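Local coordinates for protein methylocystis parvus OBBP MbnE (PDB 5ICQ) that probably binds methanobactin, a copper-carrying peptide product, in the periplasm as a solute-binding protein of the methanobactin transport machinery, at residues R164-L169 with P194-I199; A357-R362 with E575-H580; A461-L466 with V473-V478. All blocks are in the same frame, centred on the assembly; numbering follows the deposited sequence.

In the fold
Contact 1 closes first along the chain, joining helices 161-168 and 193-198 beside strand 109-120 of the antiparallel six-stranded sheet. Contacts 2 and 3 lie on the opposite side of the chain's centre, their centres about 36 and 43 Å from that of contact 1. Their own centres are 26 Å apart, and both reach the mixed eight-stranded sheet, contact 2 through strand 361-362 and contact 3 through strand 472-477. Contact 3 falls entirely within the long excursion between 357-362 and 575-580, so the beta-alpha-beta unit it belongs to lies, in sequence, between the two halves of contact 2. The contacts thus lie in separate parts of a large solute-binding fold, probably of several lobes.

Contact 1: R164-L169 with P194-I199; sequences RIAYGL and PLILAI
Ala166 and Tyr167 carry the 164-169 side of a helix-helix contact with Ile196 and Leu197, in which two short helices of the solute-binding fold cross steeply. The axes of helices 164-168 and 194-198 make a signed crossing angle of -114° and stay 10.4 Å apart at their nearest, too far for backbones to meet, so the space between them is bridged by side chains. Ala166 contributes its methyl group alone: CB points at the second helix and stands 4.2 Å from CG2 of Ile196, while Leu193, one residue before the second segment, also touches this alanine.

Tyr167 follows and does most of the bridging. Its CG lies anti to the carbonyl carbon and beside the backbone N (chi1 -61°), an arrangement that carries the ring out toward the second helix. The Ile196 methyl comes in at the ring edge, near the ring plane, with CG2 3.8 Å from Tyr167 CE1. Leu197 runs past the tyrosine in the opposing direction, and its CD2 approaches Tyr167 CD1 obliquely at 4.0 Å. Phe152 of helix 145-158 meets the Tyr167 ring and also touches Leu197, closing the cluster from a third helix.

The phenol oxygen of this largely buried residue has polar company. Gln163 NE2 hydrogen-bonds to Tyr167 OH, and a water in the plane of the ring lies 2.6 Å from the same OH. This water ties the tyrosine to the C-terminal end of the second helix, where the Ile196 carbonyl otherwise receives a weak bond from Ile199 N. The water donates a hydrogen bond to that carbonyl, its oxygen standing 2.7 Å from Ile196 O.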
loop_
_atom_site.group_PDB
_atom_site.type_symbol
_atom_site.label_atom_id
_atom_site.label_comp_id
_atom_site.label_asym_id
_atom_site.label_seq_id
_atom_site.Cartn_x
_atom_site.Cartn_y
_atom_site.Cartn_z
ATOM N N ARG A 164 8.968 -12.521 -9.342
ATOM C CA ARG A 164 9.981 -13.308 -10.042
ATOM C C ARG A 164 11.324 -13.228 -9.332
ATOM O O ARG A 164 12.022 -14.238 -9.188
ATOM C CB ARG A 164 10.128 -12.832 -11.486
ATOM C CG ARG A 164 8.922 -13.073 -12.346
ATOM C CD ARG A 164 9.256 -12.799 -13.806
ATOM N NE ARG A 164 8.049 -12.593 -14.595
ATOM C CZ ARG A 164 8.036 -12.418 -15.909
ATOM N NH1 ARG A 164 9.175 -12.419 -16.591
ATOM N NH2 ARG A 164 6.883 -12.239 -16.539
ATOM N N ILE A 165 11.706 -12.031 -8.883
ATOM C CA ILE A 165 13.000 -11.875 -8.227
ATOM C C ILE A 165 13.018 -12.620 -6.900
ATOM O O ILE A 165 13.995 -13.305 -6.571
ATOM C CB ILE A 165 13.336 -10.385 -8.046
ATOM C CG1 ILE A 165 13.485 -9.701 -9.406
ATOM C CG2 ILE A 165 14.615 -10.228 -7.246
ATOM C CD1 ILE A 165 13.793 -8.221 -9.298
ATOM N N ALA A 166 11.938 -12.509 -6.123
ATOM C CA ALA A 166 11.883 -13.183 -4.829
ATOM C C ALA A 166 11.950 -14.698 -4.994
ATOM O O ALA A 166 12.767 -15.366 -4.354
ATOM C CB ALA A 166 10.612 -12.778 -4.076
ATOM N N TYR A 167 11.078 -15.265 -5.838
ATOM C CA TYR A 167 11.098 -16.715 -6.016
ATOM C C TYR A 167 12.423 -17.164 -6.613
ATOM O O TYR A 167 12.881 -18.276 -6.338
ATOM C CB TYR A 167 9.935 -17.191 -6.899
ATOM C CG TYR A 167 8.530 -16.906 -6.370
ATOM C CD1 TYR A 167 8.320 -16.263 -5.152
ATOM C CD2 TYR A 167 7.416 -17.286 -7.105
ATOM C CE1 TYR A 167 7.024 -15.993 -4.691
ATOM C CE2 TYR A 167 6.124 -17.019 -6.662
ATOM C CZ TYR A 167 5.932 -16.371 -5.459
ATOM O OH TYR A 167 4.641 -16.115 -5.045
ATOM N N GLY A 168 13.062 -16.302 -7.412
ATOM C CA GLY A 168 14.366 -16.613 -7.969
ATOM C C GLY A 168 15.468 -16.742 -6.938
ATOM O O GLY A 168 16.523 -17.297 -7.246
ATOM N N LEU A 169 15.252 -16.240 -5.720
ATOM C CA LEU A 169 16.259 -16.366 -4.674
ATOM C C LEU A 169 16.276 -17.750 -4.046
ATOM O O LEU A 169 17.275 -18.118 -3.421
ATOM C CB LEU A 169 16.027 -15.321 -3.578
ATOM C CG LEU A 169 16.133 -13.840 -3.937
ATOM C CD1 LEU A 169 15.636 -12.988 -2.779
ATOM C CD2 LEU A 169 17.573 -13.488 -4.271
ATOM N N PRO A 194 10.296 -16.250 3.454
ATOM C CA PRO A 194 9.345 -17.310 3.833
ATOM C C PRO A 194 7.897 -16.856 3.860
ATOM O O PRO A 194 7.009 -17.657 3.534
ATOM C CB PRO A 194 9.821 -17.730 5.230
ATOM C CG PRO A 194 11.273 -17.394 5.241
ATOM C CD PRO A 194 11.365 -16.110 4.463
ATOM N N LEU A 195 7.630 -15.602 4.246
ATOM C CA LEU A 195 6.256 -15.109 4.260
ATOM C C LEU A 195 5.755 -14.830 2.848
ATOM O O LEU A 195 4.573 -15.031 2.557
ATOM C CB LEU A 195 6.136 -13.844 5.121
ATOM C CG LEU A 195 6.208 -14.004 6.640
ATOM C CD1 LEU A 195 7.645 -14.139 7.130
ATOM C CD2 LEU A 195 5.508 -12.846 7.325
ATOM N N ILE A 196 6.639 -14.354 1.966
ATOM C CA ILE A 196 6.280 -14.188 0.559
ATOM C C ILE A 196 5.916 -15.535 -0.060
ATOM O O ILE A 196 4.934 -15.648 -0.805
ATOM C CB ILE A 196 7.434 -13.505 -0.200
ATOM C CG1 ILE A 196 7.574 -12.047 0.239
ATOM C CG2 ILE A 196 7.213 -13.581 -1.712
ATOM C CD1 ILE A 196 8.876 -11.421 -0.177
ATOM N N LEU A 197 6.698 -16.577 0.233
ATOM C CA LEU A 197 6.358 -17.911 -0.262
ATOM C C LEU A 197 5.042 -18.402 0.322
ATOM O O LEU A 197 4.274 -19.098 -0.356
ATOM C CB LEU A 197 7.481 -18.900 0.073
ATOM C CG LEU A 197 8.825 -18.625 -0.605
ATOM C CD1 LEU A 197 9.922 -19.514 -0.018
ATOM C CD2 LEU A 197 8.701 -18.851 -2.101
ATOM N N ALA A 198 4.768 -18.053 1.578
ATOM C CA ALA A 198 3.555 -18.503 2.248
ATOM C C ALA A 198 2.288 -17.876 1.679
ATOM O O ALA A 198 1.205 -18.443 1.850
ATOM C CB ALA A 198 3.661 -18.201 3.742
ATOM N N ILE A 199 2.372 -16.717 1.024
ATOM C CA ILE A 199 1.172 -16.105 0.474
ATOM C C ILE A 199 1.057 -16.311 -1.033
ATOM O O ILE A 199 0.158 -15.744 -1.657
ATOM C CB ILE A 199 1.087 -14.612 0.839
ATOM C CG1 ILE A 199 2.314 -13.851 0.326
ATOM C CG2 ILE A 199 0.941 -14.444 2.350
ATOM C CD1 ILE A 199 2.226 -12.309 0.599
HETATM O O HOH W 1 4.059 -14.476 -3.073
#

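Contact 2: A357-R362 with E575-H580; sequences AGLYTR and EQWIAH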
loop_
_atom_site.group_PDB
_atom_site.type_symbol
_atom_site.label_atom_id
_atom_site.label_comp_id
_atom_site.label_asym_id
_atom_site.label_seq_id
_atom_site.Cartn_x
_atom_site.Cartn_y
_atom_site.Cartn_z
ATOM N N ALA A 357 -12.371 21.332 1.302
ATOM C CA ALA A 357 -13.385 21.524 2.340
ATOM C C ALA A 357 -12.811 21.297 3.734
ATOM O O ALA A 357 -13.534 20.917 4.661
ATOM C CB ALA A 357 -14.609 20.629 2.102
ATOM N N GLY A 358 -11.508 21.529 3.888
ATOM C CA GLY A 358 -10.842 21.349 5.167
ATOM C C GLY A 358 -10.751 19.919 5.652
ATOM O O GLY A 358 -10.457 19.692 6.829
ATOM N N LEU A 359 -10.953 18.943 4.772
ATOM C CA LEU A 359 -11.098 17.558 5.207
ATOM C C LEU A 359 -9.781 16.808 5.357
ATOM O O LEU A 359 -9.768 15.725 5.954
ATOM C CB LEU A 359 -11.986 16.794 4.219
ATOM C CG LEU A 359 -13.454 17.243 4.259
ATOM C CD1 LEU A 359 -14.223 16.633 3.100
ATOM C CD2 LEU A 359 -14.104 16.865 5.596
ATOM N N TYR A 360 -8.686 17.323 4.819
ATOM C CA TYR A 360 -7.431 16.592 4.862
ATOM C C TYR A 360 -6.569 17.035 6.036
ATOM O O TYR A 360 -6.832 18.039 6.698
ATOM C CB TYR A 360 -6.671 16.773 3.556
ATOM C CG TYR A 360 -7.243 15.998 2.395
ATOM C CD1 TYR A 360 -7.629 14.677 2.530
ATOM C CD2 TYR A 360 -7.368 16.594 1.146
ATOM C CE1 TYR A 360 -8.120 13.959 1.445
ATOM C CE2 TYR A 360 -7.854 15.890 0.065
ATOM C CZ TYR A 360 -8.231 14.585 0.213
ATOM O OH TYR A 360 -8.708 13.907 -0.888
ATOM N N THR A 361 -5.512 16.258 6.286
ATOM C CA THR A 361 -4.538 16.592 7.312
ATOM C C THR A 361 -3.138 16.496 6.712
ATOM O O THR A 361 -2.884 15.661 5.838
ATOM C CB THR A 361 -4.690 15.664 8.549
ATOM O OG1 THR A 361 -3.772 16.066 9.575
ATOM C CG2 THR A 361 -4.404 14.248 8.184
ATOM N N ARG A 362 -2.237 17.371 7.156
ATOM C CA ARG A 362 -0.886 17.374 6.596
ATOM C C ARG A 362 -0.190 16.049 6.883
ATOM O O ARG A 362 -0.286 15.512 7.987
ATOM C CB ARG A 362 -0.062 18.523 7.183
ATOM C CG ARG A 362 1.260 18.792 6.424
ATOM C CD ARG A 362 0.986 19.538 5.089
ATOM N NE ARG A 362 2.165 19.574 4.216
ATOM C CZ ARG A 362 3.096 20.532 4.241
ATOM N NH1 ARG A 362 2.989 21.555 5.082
ATOM N NH2 ARG A 362 4.138 20.462 3.421
ATOM N N GLU A 575 -9.120 9.400 8.193
ATOM C CA GLU A 575 -10.081 8.312 8.260
ATOM C C GLU A 575 -10.487 7.867 6.864
ATOM O O GLU A 575 -10.345 8.602 5.881
ATOM C CB GLU A 575 -11.337 8.728 9.042
ATOM C CG GLU A 575 -11.098 8.905 10.521
ATOM C CD GLU A 575 -10.941 10.361 10.921
ATOM O OE1 GLU A 575 -11.450 11.246 10.196
ATOM O OE2 GLU A 575 -10.316 10.616 11.971
ATOM N N GLN A 576 -11.016 6.649 6.796
ATOM C CA GLN A 576 -11.633 6.134 5.584
ATOM C C GLN A 576 -13.116 6.489 5.570
ATOM O O GLN A 576 -13.822 6.261 6.556
ATOM C CB GLN A 576 -11.442 4.620 5.497
ATOM C CG GLN A 576 -11.937 4.040 4.177
ATOM C CD GLN A 576 -11.578 2.577 4.011
ATOM O OE1 GLN A 576 -10.548 2.113 4.514
ATOM N NE2 GLN A 576 -12.427 1.840 3.310
ATOM N N TRP A 577 -13.578 7.067 4.463
ATOM C CA TRP A 577 -14.961 7.513 4.313
ATOM C C TRP A 577 -15.729 6.440 3.546
ATOM O O TRP A 577 -15.373 6.117 2.405
ATOM C CB TRP A 577 -15.021 8.853 3.568
ATOM C CG TRP A 577 -14.106 9.896 4.157
ATOM C CD1 TRP A 577 -13.698 9.990 5.466
ATOM C CD2 TRP A 577 -13.468 10.972 3.460
ATOM N NE1 TRP A 577 -12.852 11.065 5.621
ATOM C CE2 TRP A 577 -12.684 11.676 4.404
ATOM C CE3 TRP A 577 -13.480 11.408 2.129
ATOM C CZ2 TRP A 577 -11.936 12.803 4.062
ATOM C CZ3 TRP A 577 -12.728 12.525 1.788
ATOM C CH2 TRP A 577 -11.964 13.208 2.753
ATOM N N ILE A 578 -16.753 5.861 4.180
ATOM C CA ILE A 578 -17.534 4.806 3.544
ATOM C C ILE A 578 -19.023 5.109 3.663
ATOM O O ILE A 578 -19.463 5.912 4.489
ATOM C CB ILE A 578 -17.228 3.407 4.128
ATOM C CG1 ILE A 578 -17.833 3.266 5.524
ATOM C CG2 ILE A 578 -15.712 3.149 4.175
ATOM C CD1 ILE A 578 -17.766 1.822 6.081
ATOM N N ALA A 579 -19.806 4.450 2.812
ATOM C CA ALA A 579 -21.256 4.475 2.920
ATOM C C ALA A 579 -21.776 3.108 2.520
ATOM O O ALA A 579 -21.147 2.407 1.724
ATOM C CB ALA A 579 -21.894 5.562 2.045
ATOM N N HIS A 580 -22.925 2.728 3.078
ATOM C CA HIS A 580 -23.413 1.379 2.837
ATOM C C HIS A 580 -24.903 1.290 3.133
ATOM O O HIS A 580 -25.448 2.071 3.919
ATOM C CB HIS A 580 -22.653 0.362 3.696
ATOM C CG HIS A 580 -22.750 0.634 5.160
ATOM N ND1 HIS A 580 -23.799 0.180 5.932
ATOM C CD2 HIS A 580 -21.936 1.321 5.997
ATOM C CE1 HIS A 580 -23.627 0.576 7.181
ATOM N NE2 HIS A 580 -22.507 1.272 7.248
#
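The turn that leads into strand 361-362 meets the central strand of the three-stranded antiparallel sheet here, with Leu359 and Tyr360 receiving the indole of Trp577. Across the two segments the touching atoms of the indole are CH2 and CZ2, approached obliquely. Leu359 CB lies 3.9 Å from Trp577 CH2 and 4.0 Å from Trp577 CZ2, and one branch of the leucine extends the contact, its CD1 standing 4.1 Å from Trp577 CH2. From the next residue, the phenol ring adds an oblique approach, Tyr360 CE1 being 4.1 Å from Trp577 CH2; the two aromatic side chains run at about a right angle. Trp577 sends its ring this way because CG lies beside the backbone N, anti to the carbonyl carbon (chi1 -51°).

In the fold, the contact spans two sheets: strand 361-362 pairs with strand 567-572 in the mixed eight-stranded sheet, and after a short connection the chain continues as strand 576-581 in the smaller one. Helix 291-296 packs alongside, with Trp294 stacked on Trp577 and also touching Leu359. An alanine in place of Trp577 would probably open a gap beside Leu359 and the Tyr360 ring, and leave Trp294 without its stacking mate. Tyr360 also meets Tyr356 edge-to-face, and its backbone N is hydrogen-bonded to Asn352 OD1.

Contact 3: A461-L466 with V473-V478; sequences AYASSL and VRVRLV
Ala463 presses its methyl against the base of the Val473 side chain, with Ala463 CB only 3.6 Å from Val473 CB. With so small a residue at the interface, helix 461-466 can come close to the strand: the CA atoms of this pair are 5.2 Å apart, and the axes of the two segments pass at 8.3 Å while running nearly antiparallel (171°). Val475, two residues further on and on the same side of the strand, reaches the same methyl from a direction about a right angle away, its CG2 lying 4.1 Å from Ala463 CB.

One helical turn on, Leu466 takes the remaining branch of Val473. The valine holds CG1 anti to its backbone N (chi1 -175°), which leaves CG2 beside that N and directed at the leucine; Val473 CG2 is 3.8 Å from Leu466 CD1 and equally near its CB, the side chains meeting at a slant. The same Leu466 CD1 sits over the centre of the Tyr462 ring, 3.6 Å above its plane, so the leucine is wedged between an aromatic face of its own helix and the strand. The contact is wholly apolar. Arg474, between the two valines, starts from the strand with its CB turned away from the helix, and this CB lies over one face of the Arg476 guanidinium, offset toward its rim.

Helix and strand are the second and third elements of a beta-alpha-beta crossover that starts with strand 442-450. That strand runs parallel to strand 472-477, and its Phe446 and Ile448 also touch Val473. Tyr462 OH is hydrogen-bonded to Phe342 O of helix 336-343, and Ala461 rests on Trp350 and Val351 of helix 348-355.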
loop_
_atom_site.group_PDB
_atom_site.type_symbol
_atom_site.label_atom_id
_atom_site.label_comp_id
_atom_site.label_asym_id
_atom_site.label_seq_id
_atom_site.Cartn_x
_atom_site.Cartn_y
_atom_site.Cartn_z
ATOM N N ALA A 461 -0.636 26.702 -6.822
ATOM C CA ALA A 461 -0.626 27.336 -5.506
ATOM C C ALA A 461 0.795 27.434 -4.971
ATOM O O ALA A 461 1.223 28.487 -4.478
ATOM C CB ALA A 461 -1.523 26.551 -4.542
ATOM N N TYR A 462 1.544 26.335 -5.070
ATOM C CA TYR A 462 2.935 26.326 -4.634
ATOM C C TYR A 462 3.760 27.332 -5.423
ATOM O O TYR A 462 4.580 28.061 -4.847
ATOM C CB TYR A 462 3.494 24.909 -4.789
ATOM C CG TYR A 462 4.821 24.619 -4.095
ATOM C CD1 TYR A 462 5.269 25.386 -3.022
ATOM C CD2 TYR A 462 5.608 23.537 -4.510
ATOM C CE1 TYR A 462 6.483 25.088 -2.377
ATOM C CE2 TYR A 462 6.799 23.231 -3.879
ATOM C CZ TYR A 462 7.237 24.013 -2.822
ATOM O OH TYR A 462 8.435 23.708 -2.215
ATOM N N ALA A 463 3.537 27.413 -6.743
ATOM C CA ALA A 463 4.303 28.353 -7.561
ATOM C C ALA A 463 4.068 29.783 -7.104
ATOM O O ALA A 463 5.004 30.594 -7.033
ATOM C CB ALA A 463 3.923 28.202 -9.038
ATOM N N SER A 464 2.818 30.102 -6.783
ATOM C CA SER A 464 2.475 31.439 -6.315
ATOM C C SER A 464 3.181 31.764 -5.004
ATOM O O SER A 464 3.622 32.898 -4.792
ATOM C CB SER A 464 0.955 31.543 -6.163
ATOM O OG SER A 464 0.575 32.846 -5.775
ATOM N N SER A 465 3.297 30.782 -4.109
ATOM C CA SER A 465 4.021 30.996 -2.855
ATOM C C SER A 465 5.514 31.191 -3.084
ATOM O O SER A 465 6.141 32.051 -2.452
ATOM C CB SER A 465 3.792 29.810 -1.918
ATOM O OG SER A 465 2.454 29.809 -1.453
ATOM N N LEU A 466 6.112 30.375 -3.955
ATOM C CA LEU A 466 7.545 30.485 -4.203
ATOM C C LEU A 466 7.897 31.796 -4.884
ATOM O O LEU A 466 9.004 32.313 -4.693
ATOM C CB LEU A 466 8.019 29.297 -5.046
ATOM C CG LEU A 466 8.105 28.012 -4.203
ATOM C CD1 LEU A 466 8.182 26.793 -5.096
ATOM C CD2 LEU A 466 9.318 28.042 -3.247
ATOM N N VAL A 473 8.561 29.597 -11.073
ATOM C CA VAL A 473 8.115 28.204 -11.147
ATOM C C VAL A 473 7.145 28.065 -12.311
ATOM O O VAL A 473 6.082 28.693 -12.312
ATOM C CB VAL A 473 7.447 27.742 -9.845
ATOM C CG1 VAL A 473 7.119 26.241 -9.930
ATOM C CG2 VAL A 473 8.337 28.057 -8.626
ATOM N N ARG A 474 7.489 27.231 -13.283
ATOM C CA ARG A 474 6.586 26.939 -14.383
ATOM C C ARG A 474 5.862 25.623 -14.119
ATOM O O ARG A 474 6.503 24.602 -13.854
ATOM C CB ARG A 474 7.373 26.875 -15.693
ATOM C CG ARG A 474 8.174 28.149 -15.935
ATOM C CD ARG A 474 9.383 27.938 -16.836
ATOM N NE ARG A 474 10.597 27.594 -16.093
ATOM C CZ ARG A 474 11.326 26.504 -16.319
ATOM N NH1 ARG A 474 10.966 25.649 -17.266
ATOM N NH2 ARG A 474 12.418 26.271 -15.609
ATOM N N VAL A 475 4.535 25.647 -14.194
ATOM C CA VAL A 475 3.721 24.450 -13.975
ATOM C C VAL A 475 3.271 23.961 -15.343
ATOM O O VAL A 475 2.574 24.688 -16.065
ATOM C CB VAL A 475 2.517 24.744 -13.063
ATOM C CG1 VAL A 475 1.622 23.496 -12.897
ATOM C CG2 VAL A 475 2.997 25.234 -11.704
ATOM N N ARG A 476 3.675 22.749 -15.727
ATOM C CA ARG A 476 3.327 22.241 -17.053
ATOM C C ARG A 476 2.599 20.910 -16.955
ATOM O O ARG A 476 3.152 19.915 -16.465
ATOM C CB ARG A 476 4.560 22.121 -17.956
ATOM C CG ARG A 476 5.255 23.464 -18.211
ATOM C CD ARG A 476 4.284 24.604 -18.595
ATOM N NE ARG A 476 4.964 25.909 -18.663
ATOM C CZ ARG A 476 4.471 27.075 -18.243
ATOM N NH1 ARG A 476 3.254 27.151 -17.686
ATOM N NH2 ARG A 476 5.212 28.171 -18.358
ATOM N N LEU A 477 1.363 20.907 -17.441
ATOM C CA LEU A 477 0.544 19.708 -17.535
ATOM C C LEU A 477 0.925 18.967 -18.813
ATOM O O LEU A 477 0.860 19.544 -19.901
ATOM C CB LEU A 477 -0.929 20.116 -17.562
ATOM C CG LEU A 477 -1.968 19.054 -17.890
ATOM C CD1 LEU A 477 -2.027 18.096 -16.754
ATOM C CD2 LEU A 477 -3.332 19.703 -18.127
ATOM N N VAL A 478 1.350 17.714 -18.696
ATOM C CA VAL A 478 1.793 16.976 -19.875
ATOM C C VAL A 478 0.898 15.755 -20.052
ATOM O O VAL A 478 0.336 15.231 -19.085
ATOM C CB VAL A 478 3.282 16.580 -19.786
ATOM C CG1 VAL A 478 4.147 17.811 -19.552
ATOM C CG2 VAL A 478 3.506 15.598 -18.682
#